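Long-range contacts in class I phosphodiesterase PDEB1 (Leishmania major, PDB 2R8Q), which belongs to the class I phosphodiesterases, all-helical proteins whose catalytic domain holds a zinc and a magnesium ion side by side: residues L88-R93 and A137-L142; D141-G146 and E173-S178; T214-H219 and L249-D254; D221-F226 and G315-D320. All coordinates share one frame; numbering follows the deposited sequence.

Contact 1 (L88-R93 and A137-L142); sequences LQCRRR and ALVHDL. With ZN (zinc ion), chain C; MG (magnesium ion), chain D.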
loop_
_atom_site.group_PDB
_atom_site.type_symbol
_atom_site.label_atom_id
_atom_site.label_comp_id
_atom_site.label_asym_id
_atom_site.label_seq_id
_atom_site.Cartn_x
_atom_site.Cartn_y
_atom_site.Cartn_z
ATOM N N LEU A 88 -16.970 4.688 -11.978
ATOM C CA LEU A 88 -17.712 3.809 -11.077
ATOM C C LEU A 88 -16.816 2.979 -10.164
ATOM O O LEU A 88 -17.205 2.660 -9.043
ATOM C CB LEU A 88 -18.643 2.892 -11.878
ATOM C CG LEU A 88 -19.787 3.626 -12.584
ATOM C CD1 LEU A 88 -20.554 2.655 -13.465
ATOM C CD2 LEU A 88 -20.711 4.253 -11.541
ATOM N N GLN A 89 -15.624 2.618 -10.640
ATOM C CA GLN A 89 -14.699 1.855 -9.810
ATOM C C GLN A 89 -14.192 2.779 -8.705
ATOM O O GLN A 89 -13.961 2.342 -7.578
ATOM C CB GLN A 89 -13.530 1.318 -10.645
ATOM C CG GLN A 89 -13.912 0.150 -11.566
ATOM C CD GLN A 89 -14.167 -1.153 -10.816
ATOM O OE1 GLN A 89 -14.219 -1.182 -9.586
ATOM N NE2 GLN A 89 -14.334 -2.242 -11.566
ATOM N N CYS A 90 -14.022 4.060 -9.028
ATOM C CA CYS A 90 -13.584 5.027 -8.023
ATOM C C CYS A 90 -14.700 5.201 -6.988
ATOM O O CYS A 90 -14.465 5.141 -5.779
ATOM C CB CYS A 90 -13.276 6.386 -8.667
ATOM S SG CYS A 90 -11.709 6.491 -9.583
ATOM N N ARG A 91 -15.921 5.405 -7.471
ATOM C CA ARG A 91 -17.064 5.606 -6.591
ATOM C C ARG A 91 -17.211 4.484 -5.565
ATOM O O ARG A 91 -17.510 4.732 -4.393
ATOM C CB ARG A 91 -18.344 5.728 -7.426
ATOM C CG ARG A 91 -19.556 6.174 -6.625
ATOM C CD ARG A 91 -20.792 6.304 -7.500
ATOM N NE ARG A 91 -21.293 5.005 -7.940
ATOM C CZ ARG A 91 -22.390 4.840 -8.672
ATOM N NH1 ARG A 91 -23.100 5.892 -9.051
ATOM N NH2 ARG A 91 -22.788 3.619 -9.010
ATOM N N ARG A 92 -16.995 3.249 -6.010
ATOM C CA ARG A 92 -17.112 2.082 -5.139
ATOM C C ARG A 92 -16.157 2.111 -3.956
ATOM O O ARG A 92 -16.412 1.482 -2.929
ATOM C CB ARG A 92 -16.823 0.799 -5.920
ATOM C CG ARG A 92 -17.881 0.368 -6.899
ATOM C CD ARG A 92 -17.412 -0.891 -7.612
ATOM N NE ARG A 92 -18.442 -1.458 -8.474
ATOM C CZ ARG A 92 -18.277 -2.556 -9.205
ATOM N NH1 ARG A 92 -17.121 -3.204 -9.179
ATOM N NH2 ARG A 92 -19.271 -3.010 -9.956
ATOM N N ARG A 93 -15.053 2.835 -4.105
ATOM C CA ARG A 93 -14.051 2.878 -3.056
ATOM C C ARG A 93 -14.128 4.049 -2.085
ATOM O O ARG A 93 -13.248 4.218 -1.236
ATOM C CB ARG A 93 -12.662 2.761 -3.691
ATOM C CG ARG A 93 -12.453 1.375 -4.316
ATOM C CD ARG A 93 -11.167 1.281 -5.113
ATOM N NE ARG A 93 -10.902 -0.076 -5.592
ATOM C CZ ARG A 93 -11.611 -0.715 -6.522
ATOM N NH1 ARG A 93 -12.657 -0.135 -7.101
ATOM N NH2 ARG A 93 -11.261 -1.943 -6.884
ATOM N N ALA A 137 -8.001 13.808 -9.769
ATOM C CA ALA A 137 -8.958 14.322 -8.801
ATOM C C ALA A 137 -9.886 13.216 -8.287
ATOM O O ALA A 137 -10.215 13.173 -7.107
ATOM C CB ALA A 137 -9.780 15.451 -9.427
ATOM N N LEU A 138 -10.291 12.307 -9.170
ATOM C CA LEU A 138 -11.205 11.238 -8.784
ATOM C C LEU A 138 -10.612 10.146 -7.897
ATOM O O LEU A 138 -11.350 9.452 -7.197
ATOM C CB LEU A 138 -11.823 10.602 -10.039
ATOM C CG LEU A 138 -12.651 11.556 -10.906
ATOM C CD1 LEU A 138 -13.084 10.852 -12.187
ATOM C CD2 LEU A 138 -13.865 12.040 -10.120
ATOM N N VAL A 139 -9.292 9.992 -7.910
ATOM C CA VAL A 139 -8.653 8.958 -7.104
ATOM C C VAL A 139 -7.914 9.505 -5.890
ATOM O O VAL A 139 -7.464 8.734 -5.050
ATOM C CB VAL A 139 -7.595 8.163 -7.921
ATOM C CG1 VAL A 139 -8.208 7.621 -9.206
ATOM C CG2 VAL A 139 -6.400 9.055 -8.233
ATOM N N HIS A 140 -7.820 10.826 -5.776
ATOM C CA HIS A 140 -7.015 11.416 -4.709
ATOM C C HIS A 140 -7.352 11.167 -3.240
ATOM O O HIS A 140 -6.509 11.420 -2.381
ATOM C CB HIS A 140 -6.817 12.922 -4.969
ATOM C CG HIS A 140 -7.802 13.805 -4.274
ATOM N ND1 HIS A 140 -9.062 14.060 -4.773
ATOM C CD2 HIS A 140 -7.708 14.498 -3.114
ATOM C CE1 HIS A 140 -9.701 14.871 -3.950
ATOM N NE2 HIS A 140 -8.902 15.153 -2.936
ATOM N N ASP A 141 -8.550 10.664 -2.946
ATOM C CA ASP A 141 -8.941 10.371 -1.563
ATOM C C ASP A 141 -9.530 8.964 -1.402
ATOM O O ASP A 141 -10.205 8.682 -0.411
ATOM C CB ASP A 141 -9.966 11.393 -1.049
ATOM C CG ASP A 141 -9.319 12.604 -0.423
ATOM O OD1 ASP A 141 -8.279 12.430 0.243
ATOM O OD2 ASP A 141 -9.858 13.721 -0.579
ATOM N N LEU A 142 -9.261 8.082 -2.358
ATOM C CA LEU A 142 -9.810 6.721 -2.312
ATOM C C LEU A 142 -9.751 6.010 -0.960
ATOM O O LEU A 142 -8.700 5.914 -0.340
ATOM C CB LEU A 142 -9.121 5.841 -3.360
ATOM C CG LEU A 142 -9.409 6.131 -4.838
ATOM C CD1 LEU A 142 -8.372 5.432 -5.712
ATOM C CD2 LEU A 142 -10.813 5.666 -5.197
HETATM ZN ZN ZN C . -9.348 15.772 -0.842
HETATM MG MG MG D . -6.788 13.779 1.049
HETATM O O HOH W 1 -7.357 15.596 -0.030
HETATM O O HOH W 2 -9.565 16.578 1.290
HETATM O O HOH W 3 -6.152 12.057 2.292
HETATM O O HOH W 4 -4.981 14.798 1.763
HETATM O O HOH W 5 -7.917 14.492 2.818
#
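The chi1 of C90 (-76°) turns SG opposite its own carbonyl carbon and sends it across to the end of helix 127-139, while L142, with a similar first torsion (-69°), reaches back to the last turn of helix 80-92. C90 SG lies 3.7 Å from V139 CG1 and 3.8 Å from L138 O, with L138 CB just beyond. A cysteine suits this place: it is short enough to let the two chains come close, and its sulfur gives an apolar contact to V139 CG1. From L142, the CD2 branch alone does the touching. L142 CD2 sits 3.7 Å from C90 O, a carbonyl already taken by the backbone N of R93, and 3.8 Å from R93 CB. R93 then runs away from the contact, and its NH1 closes onto Q89 O at 2.8 Å and onto Q89 OE1, binding the carbonyl of Q89 near the helix end.

This apolar contact lies next in the chain to the metal ligands H140 and D141. H140 ND1 donates to A137 O at 2.8 Å with the acceptor in the ring plane, which fixes the ring so that NE2 faces the zinc ion at 2.2 Å; D141 bridges zinc and magnesium with its two oxygens. Helix 102-118 packs on A137 and H140, and helix 171-184 covers V139 and R93, whose NH2 forms a salt bridge with E182.

Contact 2 (D141-G146 and E173-S178); sequences DLDHMG and EVHHCS. With MG (magnesium ion), chain D; ZN (zinc ion), chain C.
H176 lies against D141 and L142 in the type II beta turn that begins at D141, the aspartate of the H140-D141 pair in an HD-type metal site. H176 CB rests 4.0 Å from L142 N. From there the ring slides under the backbone of D141, whose CA stands 3.5 Å from the H176 ring centroid and only 6° off the normal, a CH-pi contact. H176 ND1, at one edge, donates to L142 O at 2.7 Å, and CE1 borders the same oxygen. This bond and the covered face hold the ring's rotation, so H176 NE2 at the tip points to water 3, 2.8 Å away, one of the waters on the magnesium ion. Histidine suits the role because its two nitrogens face different ways. E173 OE2 accepts from water 4 at 2.7 Å, adding a second-shell carboxylate. At the partly exposed end, H175 NE2 gives D143 OD2 a nearly straight bond (2.8 Å, 168°) to the anti lone pair, while D143 OD1 pairs with R95.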
loop_
_atom_site.group_PDB
_atom_site.type_symbol
_atom_site.label_atom_id
_atom_site.label_comp_id
_atom_site.label_asym_id
_atom_site.label_seq_id
_atom_site.Cartn_x
_atom_site.Cartn_y
_atom_site.Cartn_z
ATOM N N ASP A 141 -8.550 10.664 -2.946
ATOM C CA ASP A 141 -8.941 10.371 -1.563
ATOM C C ASP A 141 -9.530 8.964 -1.402
ATOM O O ASP A 141 -10.205 8.682 -0.411
ATOM C CB ASP A 141 -9.966 11.393 -1.049
ATOM C CG ASP A 141 -9.319 12.604 -0.423
ATOM O OD1 ASP A 141 -8.279 12.430 0.243
ATOM O OD2 ASP A 141 -9.858 13.721 -0.579
ATOM N N LEU A 142 -9.261 8.082 -2.358
ATOM C CA LEU A 142 -9.810 6.721 -2.312
ATOM C C LEU A 142 -9.751 6.010 -0.960
ATOM O O LEU A 142 -8.700 5.914 -0.340
ATOM C CB LEU A 142 -9.121 5.841 -3.360
ATOM C CG LEU A 142 -9.409 6.131 -4.838
ATOM C CD1 LEU A 142 -8.372 5.432 -5.712
ATOM C CD2 LEU A 142 -10.813 5.666 -5.197
ATOM N N ASP A 143 -10.904 5.507 -0.529
ATOM C CA ASP A 143 -11.035 4.753 0.717
ATOM C C ASP A 143 -10.695 5.530 1.989
ATOM O O ASP A 143 -10.254 4.954 2.986
ATOM C CB ASP A 143 -10.199 3.469 0.618
ATOM C CG ASP A 143 -10.498 2.475 1.730
ATOM O OD1 ASP A 143 -11.688 2.247 2.036
ATOM O OD2 ASP A 143 -9.533 1.903 2.286
ATOM N N HIS A 144 -10.897 6.843 1.948
ATOM C CA HIS A 144 -10.660 7.679 3.122
ATOM C C HIS A 144 -11.649 7.170 4.175
ATOM O O HIS A 144 -12.800 6.859 3.855
ATOM C CB HIS A 144 -10.940 9.146 2.778
ATOM C CG HIS A 144 -10.348 10.124 3.743
ATOM N ND1 HIS A 144 -10.792 10.258 5.040
ATOM C CD2 HIS A 144 -9.350 11.029 3.593
ATOM C CE1 HIS A 144 -10.098 11.203 5.647
ATOM N NE2 HIS A 144 -9.217 11.688 4.790
ATOM N N MET A 145 -11.198 7.082 5.422
ATOM C CA MET A 145 -12.029 6.570 6.503
ATOM C C MET A 145 -12.634 7.644 7.404
ATOM O O MET A 145 -13.266 7.329 8.409
ATOM C CB MET A 145 -11.203 5.582 7.335
ATOM C CG MET A 145 -10.660 4.417 6.512
ATOM S SD MET A 145 -9.270 3.520 7.255
ATOM C CE MET A 145 -7.995 3.773 6.013
ATOM N N GLY A 146 -12.446 8.910 7.048
ATOM C CA GLY A 146 -13.007 9.974 7.862
ATOM C C GLY A 146 -12.115 10.468 8.989
ATOM O O GLY A 146 -12.562 11.245 9.837
ATOM N N GLU A 173 -2.377 9.372 1.911
ATOM C CA GLU A 173 -2.029 9.624 0.517
ATOM C C GLU A 173 -1.353 8.458 -0.213
ATOM O O GLU A 173 -1.641 8.211 -1.385
ATOM C CB GLU A 173 -1.195 10.904 0.418
ATOM C CG GLU A 173 -1.956 12.183 0.823
ATOM C CD GLU A 173 -2.207 12.299 2.321
ATOM O OE1 GLU A 173 -1.443 11.699 3.100
ATOM O OE2 GLU A 173 -3.156 13.008 2.725
ATOM N N VAL A 174 -0.476 7.724 0.462
ATOM C CA VAL A 174 0.157 6.583 -0.190
ATOM C C VAL A 174 -0.921 5.523 -0.430
ATOM O O VAL A 174 -0.932 4.860 -1.468
ATOM C CB VAL A 174 1.296 5.999 0.676
ATOM C CG1 VAL A 174 1.813 4.695 0.063
ATOM C CG2 VAL A 174 2.432 7.009 0.772
ATOM N N HIS A 175 -1.838 5.388 0.527
ATOM C CA HIS A 175 -2.936 4.431 0.416
ATOM C C HIS A 175 -3.803 4.778 -0.795
ATOM O O HIS A 175 -4.181 3.892 -1.565
ATOM C CB HIS A 175 -3.786 4.458 1.693
ATOM C CG HIS A 175 -4.921 3.477 1.700
ATOM N ND1 HIS A 175 -4.729 2.112 1.665
ATOM C CD2 HIS A 175 -6.260 3.665 1.770
ATOM C CE1 HIS A 175 -5.901 1.502 1.716
ATOM N NE2 HIS A 175 -6.847 2.423 1.781
ATOM N N HIS A 176 -4.113 6.061 -0.977
ATOM C CA HIS A 176 -4.944 6.455 -2.118
ATOM C C HIS A 176 -4.242 6.094 -3.434
ATOM O O HIS A 176 -4.879 5.637 -4.389
ATOM C CB HIS A 176 -5.242 7.965 -2.110
ATOM C CG HIS A 176 -5.794 8.485 -0.817
ATOM N ND1 HIS A 176 -6.803 7.855 -0.117
ATOM C CD2 HIS A 176 -5.517 9.622 -0.133
ATOM C CE1 HIS A 176 -7.123 8.583 0.939
ATOM N NE2 HIS A 176 -6.359 9.661 0.953
ATOM N N CYS A 177 -2.927 6.306 -3.484
ATOM C CA CYS A 177 -2.156 5.985 -4.684
ATOM C C CYS A 177 -2.205 4.488 -4.964
ATOM O O CYS A 177 -2.364 4.068 -6.108
ATOM C CB CYS A 177 -0.696 6.412 -4.521
ATOM S SG CYS A 177 -0.417 8.194 -4.607
ATOM N N SER A 178 -2.063 3.688 -3.913
ATOM C CA SER A 178 -2.088 2.236 -4.058
ATOM C C SER A 178 -3.405 1.757 -4.655
ATOM O O SER A 178 -3.425 0.856 -5.502
ATOM C CB SER A 178 -1.857 1.568 -2.700
ATOM O OG SER A 178 -0.588 1.918 -2.179
HETATM MG MG MG D . -6.788 13.779 1.049
HETATM ZN ZN ZN C . -9.348 15.772 -0.842
HETATM O O HOH W 3 -6.152 12.057 2.292
HETATM O O HOH W 4 -4.981 14.798 1.763
HETATM O O HOH W 1 -7.357 15.596 -0.030
HETATM O O HOH W 2 -9.565 16.578 1.290
HETATM O O HOH W 5 -7.917 14.492 2.818
#

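Contact 3 (T214-H219 and L249-D254); sequences TDMAKH and LIKAGD. With ZN (zinc ion), chain C.
K251 and H219 cross at a slant, lysine tip to ring edge, where the start of helix 219-232, just after the 3-10 turn 216-218, meets the last turns of helix 239-254 in this all-helical phosphodiesterase fold. The lysine chain bends at its third and fourth torsions (57° and 58°), which curls K251 NZ round to H219 ND1 at 2.9 Å, only 8° out of the ring plane. Since ND1 accepts, a neutral imidazole is likely there. M216 also crosses the lysine obliquely and lays SD 3.6 Å from K251 NZ. Water 7 accepts a hydrogen bond from K251 NZ at 2.7 Å and donates to D215 O, so this buried ammonium is well supplied with partners; F317, of helix 302-324, adds a cation-pi contact.

At the start of the loop T214 meets both an apolar and a metal-binding residue. T214 CG2 leans obliquely on I250 CG1 at 4.0 Å, while the threonine side chain stands at about a right angle to D254, with T214 CB 3.7 Å from D254 OD2. Its hydroxyl turns to V211 O, so the methyl is left for the helix. Threonine suits the spot by offering a hydroxyl and a methyl on one branched CB. D254 divides its oxygens: OD1 binds the zinc ion at 2.2 Å, whereas OD2 accepts from water 6 at 2.5 Å, and that water also donates to T214 O.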
loop_
_atom_site.group_PDB
_atom_site.type_symbol
_atom_site.label_atom_id
_atom_site.label_comp_id
_atom_site.label_asym_id
_atom_site.label_seq_id
_atom_site.Cartn_x
_atom_site.Cartn_y
_atom_site.Cartn_z
ATOM N N THR A 214 -1.204 16.379 -1.818
ATOM C CA THR A 214 -2.388 16.807 -1.071
ATOM C C THR A 214 -2.287 16.638 0.443
ATOM O O THR A 214 -3.203 17.021 1.167
ATOM C CB THR A 214 -3.673 16.093 -1.550
ATOM O OG1 THR A 214 -3.531 14.676 -1.388
ATOM C CG2 THR A 214 -3.958 16.425 -3.011
ATOM N N ASP A 215 -1.191 16.060 0.928
ATOM C CA ASP A 215 -1.023 15.909 2.372
ATOM C C ASP A 215 -0.747 17.301 2.927
ATOM O O ASP A 215 0.287 17.897 2.629
ATOM C CB ASP A 215 0.150 14.985 2.695
ATOM C CG ASP A 215 0.361 14.817 4.192
ATOM O OD1 ASP A 215 -0.399 15.425 4.975
ATOM O OD2 ASP A 215 1.284 14.073 4.584
ATOM N N MET A 216 -1.672 17.818 3.729
ATOM C CA MET A 216 -1.523 19.160 4.286
ATOM C C MET A 216 -0.328 19.358 5.208
ATOM O O MET A 216 0.032 20.495 5.522
ATOM C CB MET A 216 -2.812 19.582 4.996
ATOM C CG MET A 216 -3.945 19.955 4.044
ATOM S SD MET A 216 -3.526 21.315 2.909
ATOM C CE MET A 216 -3.713 22.728 3.970
ATOM N N ALA A 217 0.297 18.270 5.644
ATOM C CA ALA A 217 1.466 18.395 6.510
ATOM C C ALA A 217 2.613 19.008 5.709
ATOM O O ALA A 217 3.542 19.584 6.271
ATOM C CB ALA A 217 1.876 17.028 7.048
ATOM N N LYS A 218 2.530 18.885 4.388
ATOM C CA LYS A 218 3.560 19.402 3.493
ATOM C C LYS A 218 3.165 20.750 2.909
ATOM O O LYS A 218 3.828 21.260 2.010
ATOM C CB LYS A 218 3.787 18.417 2.341
ATOM C CG LYS A 218 4.183 17.016 2.771
ATOM C CD LYS A 218 4.189 16.051 1.587
ATOM C CE LYS A 218 5.201 16.460 0.526
ATOM N NZ LYS A 218 5.230 15.498 -0.613
ATOM N N HIS A 219 2.092 21.335 3.431
ATOM C CA HIS A 219 1.595 22.605 2.911
ATOM C C HIS A 219 2.609 23.747 2.832
ATOM O O HIS A 219 2.795 24.342 1.772
ATOM C CB HIS A 219 0.385 23.066 3.723
ATOM C CG HIS A 219 -0.265 24.293 3.170
ATOM N ND1 HIS A 219 -1.006 24.282 2.008
ATOM C CD2 HIS A 219 -0.232 25.583 3.583
ATOM C CE1 HIS A 219 -1.397 25.512 1.727
ATOM N NE2 HIS A 219 -0.941 26.320 2.667
ATOM N N LEU A 249 -2.234 23.129 -8.261
ATOM C CA LEU A 249 -3.635 23.190 -8.664
ATOM C C LEU A 249 -4.478 22.176 -7.900
ATOM O O LEU A 249 -5.561 22.517 -7.426
ATOM C CB LEU A 249 -3.793 22.948 -10.168
ATOM C CG LEU A 249 -3.426 24.115 -11.088
ATOM C CD1 LEU A 249 -3.435 23.643 -12.530
ATOM C CD2 LEU A 249 -4.410 25.266 -10.886
ATOM N N ILE A 250 -4.008 20.935 -7.771
ATOM C CA ILE A 250 -4.819 19.968 -7.040
ATOM C C ILE A 250 -4.922 20.371 -5.575
ATOM O O ILE A 250 -5.951 20.145 -4.938
ATOM C CB ILE A 250 -4.293 18.505 -7.182
ATOM C CG1 ILE A 250 -5.351 17.543 -6.622
ATOM C CG2 ILE A 250 -2.957 18.329 -6.460
ATOM C CD1 ILE A 250 -5.155 16.082 -7.010
ATOM N N LYS A 251 -3.875 20.996 -5.041
ATOM C CA LYS A 251 -3.921 21.458 -3.658
ATOM C C LYS A 251 -4.995 22.535 -3.558
ATOM O O LYS A 251 -5.794 22.547 -2.621
ATOM C CB LYS A 251 -2.574 22.042 -3.226
ATOM C CG LYS A 251 -1.583 21.016 -2.700
ATOM C CD LYS A 251 -0.324 21.685 -2.157
ATOM C CE LYS A 251 -0.640 22.690 -1.053
ATOM N NZ LYS A 251 -1.369 22.084 0.097
ATOM N N ALA A 252 -5.019 23.431 -4.541
ATOM C CA ALA A 252 -5.999 24.512 -4.569
ATOM C C ALA A 252 -7.413 23.944 -4.627
ATOM O O ALA A 252 -8.292 24.370 -3.882
ATOM C CB ALA A 252 -5.751 25.419 -5.777
ATOM N N GLY A 253 -7.634 22.984 -5.517
ATOM C CA GLY A 253 -8.953 22.392 -5.619
ATOM C C GLY A 253 -9.354 21.719 -4.319
ATOM O O GLY A 253 -10.510 21.767 -3.907
ATOM N N ASP A 254 -8.384 21.095 -3.662
ATOM C CA ASP A 254 -8.631 20.391 -2.412
ATOM C C ASP A 254 -9.099 21.314 -1.283
ATOM O O ASP A 254 -9.914 20.910 -0.448
ATOM C CB ASP A 254 -7.363 19.635 -2.004
ATOM C CG ASP A 254 -7.661 18.357 -1.248
ATOM O OD1 ASP A 254 -8.806 17.854 -1.323
ATOM O OD2 ASP A 254 -6.733 17.844 -0.587
HETATM ZN ZN ZN C . -9.348 15.772 -0.842
HETATM O O HOH W 6 -4.756 19.227 0.187
HETATM O O HOH W 7 0.182 19.995 0.920
HETATM O O HOH W 1 -7.357 15.596 -0.030
HETATM O O HOH W 2 -9.565 16.578 1.290
#

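Contact 4 (D221-F226 and G315-D320); sequences DALSRF and GKFFRD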
loop_
_atom_site.group_PDB
_atom_site.type_symbol
_atom_site.label_atom_id
_atom_site.label_comp_id
_atom_site.label_asym_id
_atom_site.label_seq_id
_atom_site.Cartn_x
_atom_site.Cartn_y
_atom_site.Cartn_z
ATOM N N ASP A 221 5.862 23.734 2.878
ATOM C CA ASP A 221 6.924 23.436 1.927
ATOM C C ASP A 221 6.420 23.554 0.493
ATOM O O ASP A 221 7.115 24.078 -0.382
ATOM C CB ASP A 221 7.469 22.027 2.169
ATOM C CG ASP A 221 8.695 21.732 1.337
ATOM O OD1 ASP A 221 9.704 22.450 1.496
ATOM O OD2 ASP A 221 8.652 20.784 0.526
ATOM N N ALA A 222 5.207 23.068 0.258
ATOM C CA ALA A 222 4.599 23.117 -1.065
ATOM C C ALA A 222 4.464 24.559 -1.541
ATOM O O ALA A 222 4.738 24.870 -2.701
ATOM C CB ALA A 222 3.227 22.448 -1.031
ATOM N N LEU A 223 4.037 25.442 -0.644
ATOM C CA LEU A 223 3.880 26.846 -1.007
ATOM C C LEU A 223 5.246 27.495 -1.210
ATOM O O LEU A 223 5.416 28.320 -2.106
ATOM C CB LEU A 223 3.086 27.596 0.070
ATOM C CG LEU A 223 2.796 29.079 -0.192
ATOM C CD1 LEU A 223 2.183 29.257 -1.574
ATOM C CD2 LEU A 223 1.858 29.613 0.884
ATOM N N SER A 224 6.214 27.112 -0.383
ATOM C CA SER A 224 7.572 27.644 -0.482
ATOM C C SER A 224 8.168 27.340 -1.853
ATOM O O SER A 224 8.744 28.216 -2.499
ATOM C CB SER A 224 8.459 27.031 0.606
ATOM O OG SER A 224 9.821 27.405 0.441
ATOM N N ARG A 225 8.034 26.091 -2.292
ATOM C CA ARG A 225 8.570 25.690 -3.582
ATOM C C ARG A 225 7.826 26.374 -4.724
ATOM O O ARG A 225 8.433 26.737 -5.733
ATOM C CB ARG A 225 8.528 24.162 -3.720
ATOM C CG ARG A 225 9.540 23.476 -2.797
ATOM C CD ARG A 225 9.584 21.963 -2.952
ATOM N NE ARG A 225 8.357 21.316 -2.501
ATOM C CZ ARG A 225 7.402 20.877 -3.312
ATOM N NH1 ARG A 225 7.534 21.012 -4.625
ATOM N NH2 ARG A 225 6.314 20.304 -2.814
ATOM N N PHE A 226 6.518 26.564 -4.562
ATOM C CA PHE A 226 5.728 27.238 -5.589
ATOM C C PHE A 226 6.200 28.682 -5.720
ATOM O O PHE A 226 6.321 29.211 -6.825
ATOM C CB PHE A 226 4.241 27.248 -5.223
ATOM C CG PHE A 226 3.411 28.125 -6.124
ATOM C CD1 PHE A 226 3.008 27.677 -7.376
ATOM C CD2 PHE A 226 3.082 29.421 -5.738
ATOM C CE1 PHE A 226 2.288 28.512 -8.237
ATOM C CE2 PHE A 226 2.365 30.261 -6.590
ATOM C CZ PHE A 226 1.969 29.805 -7.841
ATOM N N GLY A 315 -6.808 31.266 2.801
ATOM C CA GLY A 315 -6.776 32.648 2.355
ATOM C C GLY A 315 -5.450 33.058 1.747
ATOM O O GLY A 315 -5.397 33.506 0.599
ATOM N N LYS A 316 -4.374 32.911 2.514
ATOM C CA LYS A 316 -3.051 33.272 2.028
ATOM C C LYS A 316 -2.658 32.408 0.836
ATOM O O LYS A 316 -2.045 32.894 -0.114
ATOM C CB LYS A 316 -2.000 33.113 3.131
ATOM C CG LYS A 316 -0.581 33.393 2.646
ATOM C CD LYS A 316 0.461 33.154 3.728
ATOM C CE LYS A 316 1.864 33.375 3.184
ATOM N NZ LYS A 316 2.913 33.117 4.210
ATOM N N PHE A 317 -3.014 31.129 0.885
ATOM C CA PHE A 317 -2.668 30.220 -0.202
ATOM C C PHE A 317 -3.208 30.708 -1.539
ATOM O O PHE A 317 -2.465 30.799 -2.514
ATOM C CB PHE A 317 -3.192 28.805 0.075
ATOM C CG PHE A 317 -2.754 27.790 -0.949
ATOM C CD1 PHE A 317 -1.408 27.468 -1.096
ATOM C CD2 PHE A 317 -3.685 27.164 -1.774
ATOM C CE1 PHE A 317 -0.992 26.538 -2.049
ATOM C CE2 PHE A 317 -3.280 26.230 -2.730
ATOM C CZ PHE A 317 -1.932 25.919 -2.867
ATOM N N PHE A 318 -4.499 31.018 -1.600
ATOM C CA PHE A 318 -5.067 31.490 -2.859
ATOM C C PHE A 318 -4.522 32.855 -3.268
ATOM O O PHE A 318 -4.231 33.087 -4.439
ATOM C CB PHE A 318 -6.600 31.530 -2.794
ATOM C CG PHE A 318 -7.248 30.207 -3.108
ATOM C CD1 PHE A 318 -7.534 29.295 -2.095
ATOM C CD2 PHE A 318 -7.524 29.855 -4.423
ATOM C CE1 PHE A 318 -8.084 28.045 -2.393
ATOM C CE2 PHE A 318 -8.074 28.609 -4.736
ATOM C CZ PHE A 318 -8.353 27.703 -3.719
ATOM N N ARG A 319 -4.377 33.759 -2.306
ATOM C CA ARG A 319 -3.849 35.081 -2.612
ATOM C C ARG A 319 -2.450 34.949 -3.213
ATOM O O ARG A 319 -2.115 35.622 -4.189
ATOM C CB ARG A 319 -3.809 35.930 -1.338
ATOM C CG ARG A 319 -5.196 36.217 -0.782
ATOM C CD ARG A 319 -5.165 36.525 0.704
ATOM N NE ARG A 319 -6.512 36.587 1.263
ATOM C CZ ARG A 319 -6.786 36.508 2.561
ATOM N NH1 ARG A 319 -5.803 36.362 3.440
ATOM N NH2 ARG A 319 -8.043 36.576 2.981
ATOM N N ASP A 320 -1.649 34.061 -2.637
ATOM C CA ASP A 320 -0.286 33.837 -3.104
ATOM C C ASP A 320 -0.184 33.184 -4.476
ATOM O O ASP A 320 0.541 33.670 -5.344
ATOM C CB ASP A 320 0.482 32.993 -2.085
ATOM C CG ASP A 320 1.039 33.821 -0.946
ATOM O OD1 ASP A 320 0.436 34.862 -0.612
ATOM O OD2 ASP A 320 2.076 33.423 -0.376
#
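The carbonyl oxygen of D320 takes a weak hydrogen bond from N324 ND2, one turn further along the helix, and F226 CE2, at the ring edge, only packs against D320 O from 4.1 Å. Beside it, L223 carries most of the contact. With CG opposite its backbone N (chi1 -178°), the leucine extends straight toward helix 302-324 and splits there. L223 CD1 meets F317 CD1 at 4.0 Å and D320 CB at 4.1 Å, as the leucine and phenylalanine run antiparallel alongside one another. L223 CD2, the second branch, lies 4.0 Å from D320 OD2 and near the aliphatic end of K316. A branched leucine suits this gap because it can touch several residues at once; D320 sets OD2 beside the leucine methyl, while the exposed K316 keeps to the rim.

F317 is buried, and its ring also packs on T248, tying the pair to helix 239-254. On the outer surface, R225 NE makes a salt bridge with D221 OD2 at 3.1 Å, one turn apart within the same helix. The segment axes approach to 11.5 Å and differ by 17°, a nearly parallel, widely spaced helix pair bridged mainly by L223 and F317 within the all-alpha phosphodiesterase fold.

In the fold
Contacts 1, 2 and 3 are buried and converge on the metal pair, whereas contact 4 is only partly buried and its centre lies about 17 Å from that of the chain. Contacts 1 and 2 share D141 and L142, yet the first is apolar and the second is built on histidine hydrogen bonds and metal-bound water. Contact 3 reaches the zinc ion from another helix and relies on a buried lysine and waters. Contact 4 carries on from it: helix 219-232 follows the loop of contact 3, and F317 touches H219 and A252. There the chemistry turns to leucine, phenylalanine and the D320 side chain in van der Waals contact, with K316 at the edge.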